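Local coordinates for protein oxidoreductase (Methanosarcina mazei, PDB 3KA7) that binds FAD and probably catalyses a flavin-dependent oxidation or reduction, of a substrate not yet established, at residues L57-G62 / Y183-T188; F176-N181 / G405-E410; N377-G382 / G400-G405. One frame throughout, in Å; residues are numbered along the deposited sequence.

In the fold
The three contacts illustrate how distant chain segments are gathered round one cofactor. Contacts 1 and 2 both use helix 172-185, their centres about 9 Å apart, and their segments alternate along the chain. Contact 3 shares Gly405 with contact 2, lies about 10 Å from it between centres, and falls within the long chain interval that contact 2 spans; contacts 1 and 3 are about 18 Å apart between centres and do not touch. Loop 400-407 leads from the edge strand 394-396 of the parallel, Rossmann-type sheet into helix 408-421. Contacts 2 and 3 thus tie this connection to helix 172-185 and to loop 377-382, while all three include residues of the FAD pocket.

Contact 1 (L57-G62 / Y183-T188); sequences LPNGPG and YRFGGT
The ring of Phe185 receives Gly62 O obliquely, with CD1 3.2 Å from that oxygen, and Asn59 OD1 also comes in at a slant. Here the C-terminal end of helix 172-185 meets a type I beta turn, Leu57 to Gly60, in the FAD-binding fold. One face of the ring carries Arg184 CB from its own helix, 3.7 Å above the plane and over the centre. The amide of Asn59 is turned 66° from the ring and passes beside its stem, Asn59 CB lying 3.9 Å from Phe185 CB. The pairing illustrates how a side-chain amide can tie a turn to the chain leaving a helix. Gly186, with positive phi, breaks the helical path, and its carbonyl accepts from Asn59 ND2 at 3.0 Å. This bond is nearly straight, with 172° at the hydrogen, and lies in the plane of the Asn59 amide. With CG anti to its own carbonyl carbon (chi1 -65°), Asn59 directs the amide past Phe185 CB to this oxygen. Gly60 packs where a side chain would collide with the carbonyl oxygens of Gly187 and Thr188. Outside the contact, Asn59 N bonds to Glu410 OE2 and Pro58 touches FAD, placing the turn beside the cofactor pocket and helix 408-421. Farther along, backbone meets backbone: Thr188 CA offers its hydrogen to two successive carbonyls of the turn, with Leu57 O 3.3 Å and Pro58 O 3.4 Å from that carbon.

Contact 2 (F176-N181 / G405-E410); sequences FEIIEN and GGIEVE. With FAD (flavin-adenine dinucleotide), chain B.
Asn181 ND2 donates to Gly405 O at 2.9 Å, bringing the buried face of helix 172-185 onto the glycine-containing loop that runs into helix 408-421. This is helix-to-loop packing in the FAD-binding fold, and it shows how a glycine lets a backbone lie directly on a helix. The bond is bent, with 137° at the hydrogen, and the donor stands above the carbonyl plane, 72° out of it. Asn181 OD1 accepts from Arg184 NH1, so its amide is used at both ends. Replacing Asn181 with a leucine would probably leave Gly405 O without its side-chain donor and deprive Arg184 of one acceptor. The tight part centres on Gly405. Ile178 CG1 reaches to 3.3 Å from Gly405 O, and Glu177 CG sits 3.5 Å from Gly405 CA. A side chain on Gly405 would run into that methylene, and the positive phi of Gly405 also suits glycine. By contrast, the partly exposed Glu177 meets the loop through its stem alone: CG is anti to the backbone N (chi1 -176°), which lays it against Gly405, while a bend at chi2 turns the carboxylate from the loop to Arg184 and Arg132, its salt-bridge partners. Farther along the loop the chain turns from the helix to the cofactor, and near the start of helix 408-421 Val409 N donates to FAD O2 at 3.0 Å, although the exact place of that oxygen is less certain. Between helix and cofactor lies an apolar packing, continued by Pro58 on Ile407: the two isoleucines cross at about a right angle, with Ile178 CG2 3.6 Å from Ile407 CD1.

Contact 3 (N377-G382 / G400-G405); sequences NRAASG and GAKGKG. With FAD (flavin-adenine dinucleotide), chain B.
Lys402 NZ donates to Ala379 O at 2.8 Å, and this bond is the principal polar link between the two loops. The ammonium approaches with a C=O...N angle of 151°, tilted from the carbonyl plane. The Lys402 chain is bent at both outer torsions (chi3 -68°, chi4 -55°), which curls the tip back to that carbonyl, while CE passes 3.9 Å from Ser381 OG. Two further partners, Asp384 OD1 by a salt bridge and Asp399 O by a hydrogen bond, hold the buried charge, a worked case of one lysine joining several loop segments. Beside it, Arg378 CB packs on Gly400 CA at 3.7 Å, where a side chain on the glycine would be tight, and Ala379 CB lies 4.0 Å from Gly400 O. From this base the extended Arg378 chain carries its guanidinium to the FAD diphosphate, with O1A at the group's edge, near its plane. Both end nitrogens address O1A; the NH1 contact is improbably short and the NH2 bond weak, so the exact geometry is doubtful. In the next shell Asp399 OD1 accepts from Arg378 N, while its OD2 bonds to FAD, and Arg38 lies close to the same cofactor site. The contact thus joins the loop following strand 362-370, at the edge of the mixed sheet, to the connection from strand 394-396 of the parallel sheet into helix 408-421.

Contact 1 (L57-G62 / Y183-T188)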
loop_
_atom_site.group_PDB
_atom_site.type_symbol
_atom_site.label_atom_id
_atom_site.label_comp_id
_atom_site.label_asym_id
_atom_site.label_seq_id
_atom_site.Cartn_x
_atom_site.Cartn_y
_atom_site.Cartn_z
ATOM N N LEU A 57 1.604 -0.145 8.764
ATOM C CA LEU A 57 2.791 -0.485 7.973
ATOM C C LEU A 57 2.882 -2.006 7.829
ATOM O O LEU A 57 2.783 -2.733 8.824
ATOM C CB LEU A 57 4.070 0.021 8.650
ATOM C CG LEU A 57 4.204 1.530 8.899
ATOM C CD1 LEU A 57 5.589 1.871 9.463
ATOM C CD2 LEU A 57 3.938 2.317 7.643
ATOM N N PRO A 58 3.068 -2.493 6.595
ATOM C CA PRO A 58 3.101 -3.934 6.349
ATOM C C PRO A 58 4.168 -4.673 7.172
ATOM O O PRO A 58 3.937 -5.814 7.616
ATOM C CB PRO A 58 3.411 -4.018 4.851
ATOM C CG PRO A 58 2.784 -2.783 4.298
ATOM C CD PRO A 58 3.086 -1.721 5.337
ATOM N N ASN A 59 5.323 -4.044 7.372
ATOM C CA ASN A 59 6.381 -4.667 8.169
ATOM C C ASN A 59 6.639 -3.946 9.492
ATOM O O ASN A 59 7.697 -4.120 10.113
ATOM C CB ASN A 59 7.680 -4.787 7.367
ATOM C CG ASN A 59 7.563 -5.716 6.170
ATOM O OD1 ASN A 59 7.698 -5.283 5.031
ATOM N ND2 ASN A 59 7.356 -7.010 6.423
ATOM N N GLY A 60 5.680 -3.122 9.906
ATOM C CA GLY A 60 5.698 -2.512 11.240
ATOM C C GLY A 60 6.981 -1.763 11.531
ATOM O O GLY A 60 7.482 -1.029 10.677
ATOM N N PRO A 61 7.528 -1.945 12.747
ATOM C CA PRO A 61 8.731 -1.227 13.142
ATOM C C PRO A 61 10.010 -1.799 12.554
ATOM O O PRO A 61 11.074 -1.226 12.765
ATOM C CB PRO A 61 8.750 -1.396 14.667
ATOM C CG PRO A 61 8.083 -2.687 14.898
ATOM C CD PRO A 61 6.966 -2.732 13.864
ATOM N N GLY A 62 9.923 -2.914 11.831
ATOM C CA GLY A 62 11.134 -3.586 11.351
ATOM C C GLY A 62 11.464 -3.467 9.871
ATOM O O GLY A 62 12.509 -3.951 9.425
ATOM N N TYR A 183 10.090 -12.747 7.050
ATOM C CA TYR A 183 11.167 -13.301 7.868
ATOM C C TYR A 183 12.221 -12.255 8.207
ATOM O O TYR A 183 12.761 -12.253 9.316
ATOM C CB TYR A 183 11.846 -14.472 7.168
ATOM C CG TYR A 183 11.002 -15.710 7.077
ATOM C CD1 TYR A 183 10.597 -16.379 8.218
ATOM C CD2 TYR A 183 10.635 -16.233 5.845
ATOM C CE1 TYR A 183 9.840 -17.536 8.135
ATOM C CE2 TYR A 183 9.867 -17.381 5.751
ATOM C CZ TYR A 183 9.475 -18.035 6.900
ATOM O OH TYR A 183 8.708 -19.181 6.808
ATOM N N ARG A 184 12.545 -11.398 7.240
ATOM C CA ARG A 184 13.589 -10.392 7.416
ATOM C C ARG A 184 13.178 -9.279 8.372
ATOM O O ARG A 184 13.992 -8.834 9.196
ATOM C CB ARG A 184 13.958 -9.750 6.078
ATOM C CG ARG A 184 14.703 -10.648 5.112
ATOM C CD ARG A 184 14.849 -9.954 3.772
ATOM N NE ARG A 184 15.594 -10.769 2.825
ATOM C CZ ARG A 184 15.275 -10.903 1.544
ATOM N NH1 ARG A 184 14.209 -10.277 1.052
ATOM N NH2 ARG A 184 16.016 -11.669 0.758
ATOM N N PHE A 185 11.928 -8.824 8.248
ATOM C CA PHE A 185 11.495 -7.575 8.882
ATOM C C PHE A 185 10.347 -7.708 9.868
ATOM O O PHE A 185 10.079 -6.776 10.619
ATOM C CB PHE A 185 11.093 -6.538 7.827
ATOM C CG PHE A 185 12.110 -6.341 6.751
ATOM C CD1 PHE A 185 13.409 -5.980 7.069
ATOM C CD2 PHE A 185 11.764 -6.489 5.420
ATOM C CE1 PHE A 185 14.357 -5.780 6.068
ATOM C CE2 PHE A 185 12.712 -6.288 4.413
ATOM C CZ PHE A 185 14.005 -5.943 4.741
ATOM N N GLY A 186 9.652 -8.839 9.865
ATOM C CA GLY A 186 8.546 -9.019 10.801
ATOM C C GLY A 186 7.188 -8.568 10.287
ATOM O O GLY A 186 7.031 -8.181 9.122
ATOM N N GLY A 187 6.209 -8.634 11.176
ATOM C CA GLY A 187 4.817 -8.393 10.835
ATOM C C GLY A 187 4.389 -6.938 10.912
ATOM O O GLY A 187 5.211 -6.023 11.032
ATOM N N THR A 188 3.080 -6.741 10.853
ATOM C CA THR A 188 2.521 -5.405 10.719
ATOM C C THR A 188 2.740 -4.577 11.978
ATOM O O THR A 188 3.104 -5.094 13.043
ATOM C CB THR A 188 1.009 -5.463 10.418
ATOM O OG1 THR A 188 0.317 -5.999 11.553
ATOM C CG2 THR A 188 0.728 -6.351 9.227
#

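Contact 2 (F176-N181 / G405-E410)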
loop_
_atom_site.group_PDB
_atom_site.type_symbol
_atom_site.label_atom_id
_atom_site.label_comp_id
_atom_site.label_asym_id
_atom_site.label_seq_id
_atom_site.Cartn_x
_atom_site.Cartn_y
_atom_site.Cartn_z
ATOM N N PHE A 176 6.591 -15.102 -2.880
ATOM C CA PHE A 176 7.674 -15.657 -2.058
ATOM C C PHE A 176 8.731 -14.625 -1.617
ATOM O O PHE A 176 9.298 -14.761 -0.542
ATOM C CB PHE A 176 8.264 -16.938 -2.669
ATOM C CG PHE A 176 7.410 -18.139 -2.412
ATOM C CD1 PHE A 176 7.477 -18.806 -1.197
ATOM C CD2 PHE A 176 6.473 -18.549 -3.344
ATOM C CE1 PHE A 176 6.657 -19.881 -0.937
ATOM C CE2 PHE A 176 5.638 -19.635 -3.088
ATOM C CZ PHE A 176 5.736 -20.299 -1.874
ATOM N N GLU A 177 8.968 -13.584 -2.421
ATOM C CA GLU A 177 9.803 -12.450 -1.971
ATOM C C GLU A 177 9.133 -11.693 -0.818
ATOM O O GLU A 177 9.790 -11.316 0.155
ATOM C CB GLU A 177 10.134 -11.495 -3.139
ATOM C CG GLU A 177 11.095 -10.339 -2.771
ATOM C CD GLU A 177 12.525 -10.798 -2.468
ATOM O OE1 GLU A 177 12.896 -11.928 -2.875
ATOM O OE2 GLU A 177 13.284 -10.016 -1.842
ATOM N N ILE A 178 7.820 -11.486 -0.920
ATOM C CA ILE A 178 7.056 -10.875 0.159
ATOM C C ILE A 178 7.197 -11.713 1.435
ATOM O O ILE A 178 7.409 -11.187 2.541
ATOM C CB ILE A 178 5.567 -10.711 -0.235
ATOM C CG1 ILE A 178 5.430 -9.576 -1.259
ATOM C CG2 ILE A 178 4.706 -10.437 1.018
ATOM C CD1 ILE A 178 4.030 -9.393 -1.835
ATOM N N ILE A 179 7.083 -13.028 1.282
ATOM C CA ILE A 179 7.227 -13.919 2.416
ATOM C C ILE A 179 8.628 -13.801 3.014
ATOM O O ILE A 179 8.790 -13.795 4.232
ATOM C CB ILE A 179 6.918 -15.371 1.992
ATOM C CG1 ILE A 179 5.412 -15.522 1.757
ATOM C CG2 ILE A 179 7.404 -16.382 3.020
ATOM C CD1 ILE A 179 5.038 -16.877 1.263
ATOM N N GLU A 180 9.646 -13.716 2.163
ATOM C CA GLU A 180 11.012 -13.595 2.659
ATOM C C GLU A 180 11.140 -12.311 3.471
ATOM O O GLU A 180 11.858 -12.264 4.466
ATOM C CB GLU A 180 12.040 -13.622 1.513
ATOM C CG GLU A 180 13.464 -13.918 1.995
ATOM C CD GLU A 180 13.594 -15.278 2.701
ATOM O OE1 GLU A 180 12.815 -16.214 2.401
ATOM O OE2 GLU A 180 14.500 -15.411 3.552
ATOM N N ASN A 181 10.453 -11.259 3.044
ATOM C CA ASN A 181 10.474 -10.009 3.812
ATOM C C ASN A 181 9.776 -10.088 5.177
ATOM O O ASN A 181 10.130 -9.340 6.093
ATOM C CB ASN A 181 9.953 -8.844 2.971
ATOM C CG ASN A 181 10.955 -8.412 1.931
ATOM O OD1 ASN A 181 12.162 -8.602 2.109
ATOM N ND2 ASN A 181 10.477 -7.822 0.850
ATOM N N GLY A 405 9.010 -6.863 -4.301
ATOM C CA GLY A 405 8.848 -7.685 -3.103
ATOM C C GLY A 405 8.395 -6.970 -1.845
ATOM O O GLY A 405 8.090 -7.620 -0.846
ATOM N N GLY A 406 8.361 -5.637 -1.865
ATOM C CA GLY A 406 7.814 -4.880 -0.728
ATOM C C GLY A 406 6.306 -4.684 -0.831
ATOM O O GLY A 406 5.805 -4.262 -1.877
ATOM N N ILE A 407 5.576 -5.009 0.236
ATOM C CA ILE A 407 4.130 -4.781 0.269
ATOM C C ILE A 407 3.891 -3.276 0.410
ATOM O O ILE A 407 4.436 -2.652 1.326
ATOM C CB ILE A 407 3.493 -5.480 1.492
ATOM C CG1 ILE A 407 3.629 -6.999 1.400
ATOM C CG2 ILE A 407 2.027 -5.116 1.626
ATOM C CD1 ILE A 407 3.052 -7.736 2.624
ATOM N N GLU A 408 3.113 -2.689 -0.501
ATOM C CA GLU A 408 2.595 -1.328 -0.306
ATOM C C GLU A 408 3.689 -0.306 0.035
ATOM O O GLU A 408 4.652 -0.175 -0.712
ATOM C CB GLU A 408 1.487 -1.326 0.755
ATOM C CG GLU A 408 0.329 -2.317 0.501
ATOM C CD GLU A 408 -0.571 -1.915 -0.663
ATOM O OE1 GLU A 408 -0.461 -0.770 -1.162
ATOM O OE2 GLU A 408 -1.409 -2.749 -1.075
ATOM N N VAL A 409 3.569 0.407 1.157
ATOM C CA VAL A 409 4.587 1.445 1.450
ATOM C C VAL A 409 6.007 0.930 1.708
ATOM O O VAL A 409 6.968 1.686 1.593
ATOM C CB VAL A 409 4.161 2.458 2.545
ATOM C CG1 VAL A 409 2.851 3.146 2.141
ATOM C CG2 VAL A 409 4.039 1.786 3.906
ATOM N N GLU A 410 6.147 -0.349 2.043
ATOM C CA GLU A 410 7.481 -0.930 2.157
ATOM C C GLU A 410 8.124 -0.934 0.761
ATOM O O GLU A 410 9.306 -0.604 0.592
ATOM C CB GLU A 410 7.422 -2.343 2.756
ATOM C CG GLU A 410 6.618 -2.468 4.053
ATOM C CD GLU A 410 7.205 -1.711 5.240
ATOM O OE1 GLU A 410 8.293 -1.097 5.108
ATOM O OE2 GLU A 410 6.567 -1.741 6.318
HETATM P PA FAD B . 0.746 9.539 -3.528
HETATM O O1A FAD B . 0.201 9.041 -4.841
HETATM O O2A FAD B . -0.051 9.192 -2.292
HETATM O O5B FAD B . 0.916 11.133 -3.600
HETATM C C5B FAD B . 1.070 11.772 -4.862
HETATM C C4B FAD B . 0.934 13.265 -4.547
HETATM O O4B FAD B . 1.163 14.056 -5.697
HETATM C C3B FAD B . -0.474 13.590 -4.041
HETATM O O3B FAD B . -0.407 14.243 -2.782
HETATM C C2B FAD B . -1.046 14.510 -5.122
HETATM O O2B FAD B . -1.935 15.484 -4.610
HETATM C C1B FAD B . 0.212 15.117 -5.732
HETATM N N9A FAD B . 0.083 15.542 -7.132
HETATM C C8A FAD B . -0.533 14.905 -8.190
HETATM N N7A FAD B . -0.333 15.657 -9.311
HETATM C C5A FAD B . 0.400 16.749 -8.957
HETATM C C6A FAD B . 0.866 17.842 -9.671
HETATM N N6A FAD B . 0.720 17.889 -10.992
HETATM N N1A FAD B . 1.597 18.811 -9.014
HETATM C C2A FAD B . 1.857 18.716 -7.662
HETATM N N3A FAD B . 1.387 17.632 -6.951
HETATM C C4A FAD B . 0.669 16.680 -7.601
HETATM N N1 FAD B . -0.220 1.087 2.177
HETATM C C2 FAD B . 0.322 0.520 3.317
HETATM O O2 FAD B . 1.552 0.433 3.436
HETATM N N3 FAD B . -0.524 0.030 4.300
HETATM C C4 FAD B . -1.899 0.101 4.152
HETATM O O4 FAD B . -2.656 -0.331 5.021
HETATM C C4X FAD B . -2.444 0.664 3.007
HETATM N N5 FAD B . -3.821 0.721 2.844
HETATM C C5X FAD B . -4.347 1.299 1.702
HETATM C C6 FAD B . -5.729 1.379 1.530
HETATM C C7 FAD B . -6.262 1.978 0.394
HETATM C C7M FAD B . -7.760 2.046 0.234
HETATM C C8 FAD B . -5.401 2.488 -0.568
HETATM C C8M FAD B . -5.936 3.135 -1.813
HETATM C C9 FAD B . -4.021 2.402 -0.407
HETATM C C9A FAD B . -3.489 1.811 0.735
HETATM N N10 FAD B . -2.113 1.724 0.899
HETATM C C10 FAD B . -1.590 1.161 2.030
HETATM C "C1'" FAD B . -1.172 2.180 -0.167
HETATM C "C2'" FAD B . -0.641 3.570 0.204
HETATM O "O2'" FAD B . -1.725 4.395 0.624
HETATM C "C3'" FAD B . 0.057 4.175 -1.011
HETATM O "O3'" FAD B . 0.922 3.202 -1.585
HETATM C "C4'" FAD B . 0.888 5.425 -0.736
HETATM O "O4'" FAD B . 0.180 6.378 0.030
HETATM C "C5'" FAD B . 1.205 6.046 -2.092
HETATM O "O5'" FAD B . 2.208 7.010 -1.886
HETATM P P FAD B . 2.951 7.668 -3.126
HETATM O O1P FAD B . 4.390 7.919 -2.752
HETATM O O2P FAD B . 2.751 6.873 -4.401
HETATM O O3P FAD B . 2.289 9.120 -3.334
#

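Contact 3 (N377-G382 / G400-G405)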
loop_
_atom_site.group_PDB
_atom_site.type_symbol
_atom_site.label_atom_id
_atom_site.label_comp_id
_atom_site.label_asym_id
_atom_site.label_seq_id
_atom_site.Cartn_x
_atom_site.Cartn_y
_atom_site.Cartn_z
ATOM N N ASN A 377 -2.810 1.083 -5.681
ATOM C CA ASN A 377 -1.427 1.303 -6.167
ATOM C C ASN A 377 -1.472 1.742 -7.622
ATOM O O ASN A 377 -2.306 1.260 -8.363
ATOM C CB ASN A 377 -0.609 0.007 -6.148
ATOM C CG ASN A 377 -0.192 -0.425 -4.747
ATOM O OD1 ASN A 377 -0.234 0.354 -3.782
ATOM N ND2 ASN A 377 0.224 -1.676 -4.637
ATOM N N ARG A 378 -0.568 2.622 -8.036
ATOM C CA ARG A 378 -0.512 3.052 -9.445
ATOM C C ARG A 378 -0.026 1.954 -10.389
ATOM O O ARG A 378 -0.348 1.959 -11.587
ATOM C CB ARG A 378 0.338 4.331 -9.566
ATOM C CG ARG A 378 -0.289 5.493 -8.817
ATOM C CD ARG A 378 0.222 6.850 -9.313
ATOM N NE ARG A 378 -0.661 7.919 -8.842
ATOM C CZ ARG A 378 -0.531 8.451 -7.654
ATOM N NH1 ARG A 378 0.441 7.981 -6.891
ATOM N NH2 ARG A 378 -1.345 9.412 -7.213
ATOM N N ALA A 379 0.755 1.021 -9.853
ATOM C CA ALA A 379 1.179 -0.166 -10.593
ATOM C C ALA A 379 0.881 -1.375 -9.721
ATOM O O ALA A 379 1.275 -1.410 -8.545
ATOM C CB ALA A 379 2.661 -0.102 -10.889
ATOM N N ALA A 380 0.203 -2.365 -10.289
ATOM C CA ALA A 380 -0.204 -3.536 -9.526
ATOM C C ALA A 380 1.013 -4.228 -8.967
ATOM O O ALA A 380 2.028 -4.366 -9.649
ATOM C CB ALA A 380 -0.978 -4.490 -10.390
ATOM N N SER A 381 0.915 -4.674 -7.722
ATOM C CA SER A 381 2.029 -5.400 -7.142
ATOM C C SER A 381 2.511 -6.492 -8.077
ATOM O O SER A 381 1.712 -7.186 -8.691
ATOM C CB SER A 381 1.647 -6.002 -5.799
ATOM O OG SER A 381 2.076 -5.142 -4.768
ATOM N N GLY A 382 3.828 -6.642 -8.159
ATOM C CA GLY A 382 4.445 -7.639 -9.020
ATOM C C GLY A 382 4.701 -7.158 -10.435
ATOM O O GLY A 382 5.262 -7.904 -11.242
ATOM N N GLY A 400 3.812 3.682 -7.897
ATOM C CA GLY A 400 3.888 3.347 -9.324
ATOM C C GLY A 400 5.289 2.921 -9.711
ATOM O O GLY A 400 5.558 2.585 -10.871
ATOM N N ALA A 401 6.187 2.938 -8.727
ATOM C CA ALA A 401 7.572 2.506 -8.932
ATOM C C ALA A 401 8.124 1.890 -7.651
ATOM O O ALA A 401 9.122 2.370 -7.107
ATOM C CB ALA A 401 8.432 3.674 -9.361
ATOM N N LYS A 402 7.481 0.833 -7.178
ATOM C CA LYS A 402 7.880 0.175 -5.918
ATOM C C LYS A 402 9.056 -0.764 -6.128
ATOM O O LYS A 402 9.194 -1.369 -7.202
ATOM C CB LYS A 402 6.717 -0.628 -5.341
ATOM C CG LYS A 402 5.469 0.207 -5.071
ATOM C CD LYS A 402 4.370 -0.596 -4.373
ATOM C CE LYS A 402 3.790 -1.676 -5.292
ATOM N NZ LYS A 402 3.294 -1.112 -6.615
ATOM N N GLY A 403 9.892 -0.895 -5.095
ATOM C CA GLY A 403 10.913 -1.944 -5.071
ATOM C C GLY A 403 10.270 -3.315 -5.072
ATOM O O GLY A 403 9.257 -3.543 -4.409
ATOM N N LYS A 404 10.853 -4.246 -5.819
ATOM C CA LYS A 404 10.251 -5.572 -5.923
ATOM C C LYS A 404 10.158 -6.250 -4.563
ATOM O O LYS A 404 11.099 -6.224 -3.774
ATOM C CB LYS A 404 11.039 -6.455 -6.899
ATOM C CG LYS A 404 11.052 -5.942 -8.319
ATOM C CD LYS A 404 11.766 -6.907 -9.253
ATOM C CE LYS A 404 12.068 -6.223 -10.566
ATOM N NZ LYS A 404 11.608 -7.039 -11.711
ATOM N N GLY A 405 9.010 -6.863 -4.301
ATOM C CA GLY A 405 8.848 -7.685 -3.103
ATOM C C GLY A 405 8.395 -6.970 -1.845
ATOM O O GLY A 405 8.090 -7.620 -0.846
HETATM P PA FAD B . 0.746 9.539 -3.528
HETATM O O1A FAD B . 0.201 9.041 -4.841
HETATM O O2A FAD B . -0.051 9.192 -2.292
HETATM O O5B FAD B . 0.916 11.133 -3.600
HETATM C C5B FAD B . 1.070 11.772 -4.862
HETATM C C4B FAD B . 0.934 13.265 -4.547
HETATM O O4B FAD B . 1.163 14.056 -5.697
HETATM C C3B FAD B . -0.474 13.590 -4.041
HETATM O O3B FAD B . -0.407 14.243 -2.782
HETATM C C2B FAD B . -1.046 14.510 -5.122
HETATM O O2B FAD B . -1.935 15.484 -4.610
HETATM C C1B FAD B . 0.212 15.117 -5.732
HETATM N N9A FAD B . 0.083 15.542 -7.132
HETATM C C8A FAD B . -0.533 14.905 -8.190
HETATM N N7A FAD B . -0.333 15.657 -9.311
HETATM C C5A FAD B . 0.400 16.749 -8.957
HETATM C C6A FAD B . 0.866 17.842 -9.671
HETATM N N6A FAD B . 0.720 17.889 -10.992
HETATM N N1A FAD B . 1.597 18.811 -9.014
HETATM C C2A FAD B . 1.857 18.716 -7.662
HETATM N N3A FAD B . 1.387 17.632 -6.951
HETATM C C4A FAD B . 0.669 16.680 -7.601
HETATM N N1 FAD B . -0.220 1.087 2.177
HETATM C C2 FAD B . 0.322 0.520 3.317
HETATM O O2 FAD B . 1.552 0.433 3.436
HETATM N N3 FAD B . -0.524 0.030 4.300
HETATM C C4 FAD B . -1.899 0.101 4.152
HETATM O O4 FAD B . -2.656 -0.331 5.021
HETATM C C4X FAD B . -2.444 0.664 3.007
HETATM N N5 FAD B . -3.821 0.721 2.844
HETATM C C5X FAD B . -4.347 1.299 1.702
HETATM C C6 FAD B . -5.729 1.379 1.530
HETATM C C7 FAD B . -6.262 1.978 0.394
HETATM C C7M FAD B . -7.760 2.046 0.234
HETATM C C8 FAD B . -5.401 2.488 -0.568
HETATM C C8M FAD B . -5.936 3.135 -1.813
HETATM C C9 FAD B . -4.021 2.402 -0.407
HETATM C C9A FAD B . -3.489 1.811 0.735
HETATM N N10 FAD B . -2.113 1.724 0.899
HETATM C C10 FAD B . -1.590 1.161 2.030
HETATM C "C1'" FAD B . -1.172 2.180 -0.167
HETATM C "C2'" FAD B . -0.641 3.570 0.204
HETATM O "O2'" FAD B . -1.725 4.395 0.624
HETATM C "C3'" FAD B . 0.057 4.175 -1.011
HETATM O "O3'" FAD B . 0.922 3.202 -1.585
HETATM C "C4'" FAD B . 0.888 5.425 -0.736
HETATM O "O4'" FAD B . 0.180 6.378 0.030
HETATM C "C5'" FAD B . 1.205 6.046 -2.092
HETATM O "O5'" FAD B . 2.208 7.010 -1.886
HETATM P P FAD B . 2.951 7.668 -3.126
HETATM O O1P FAD B . 4.390 7.919 -2.752
HETATM O O2P FAD B . 2.751 6.873 -4.401
HETATM O O3P FAD B . 2.289 9.120 -3.334
#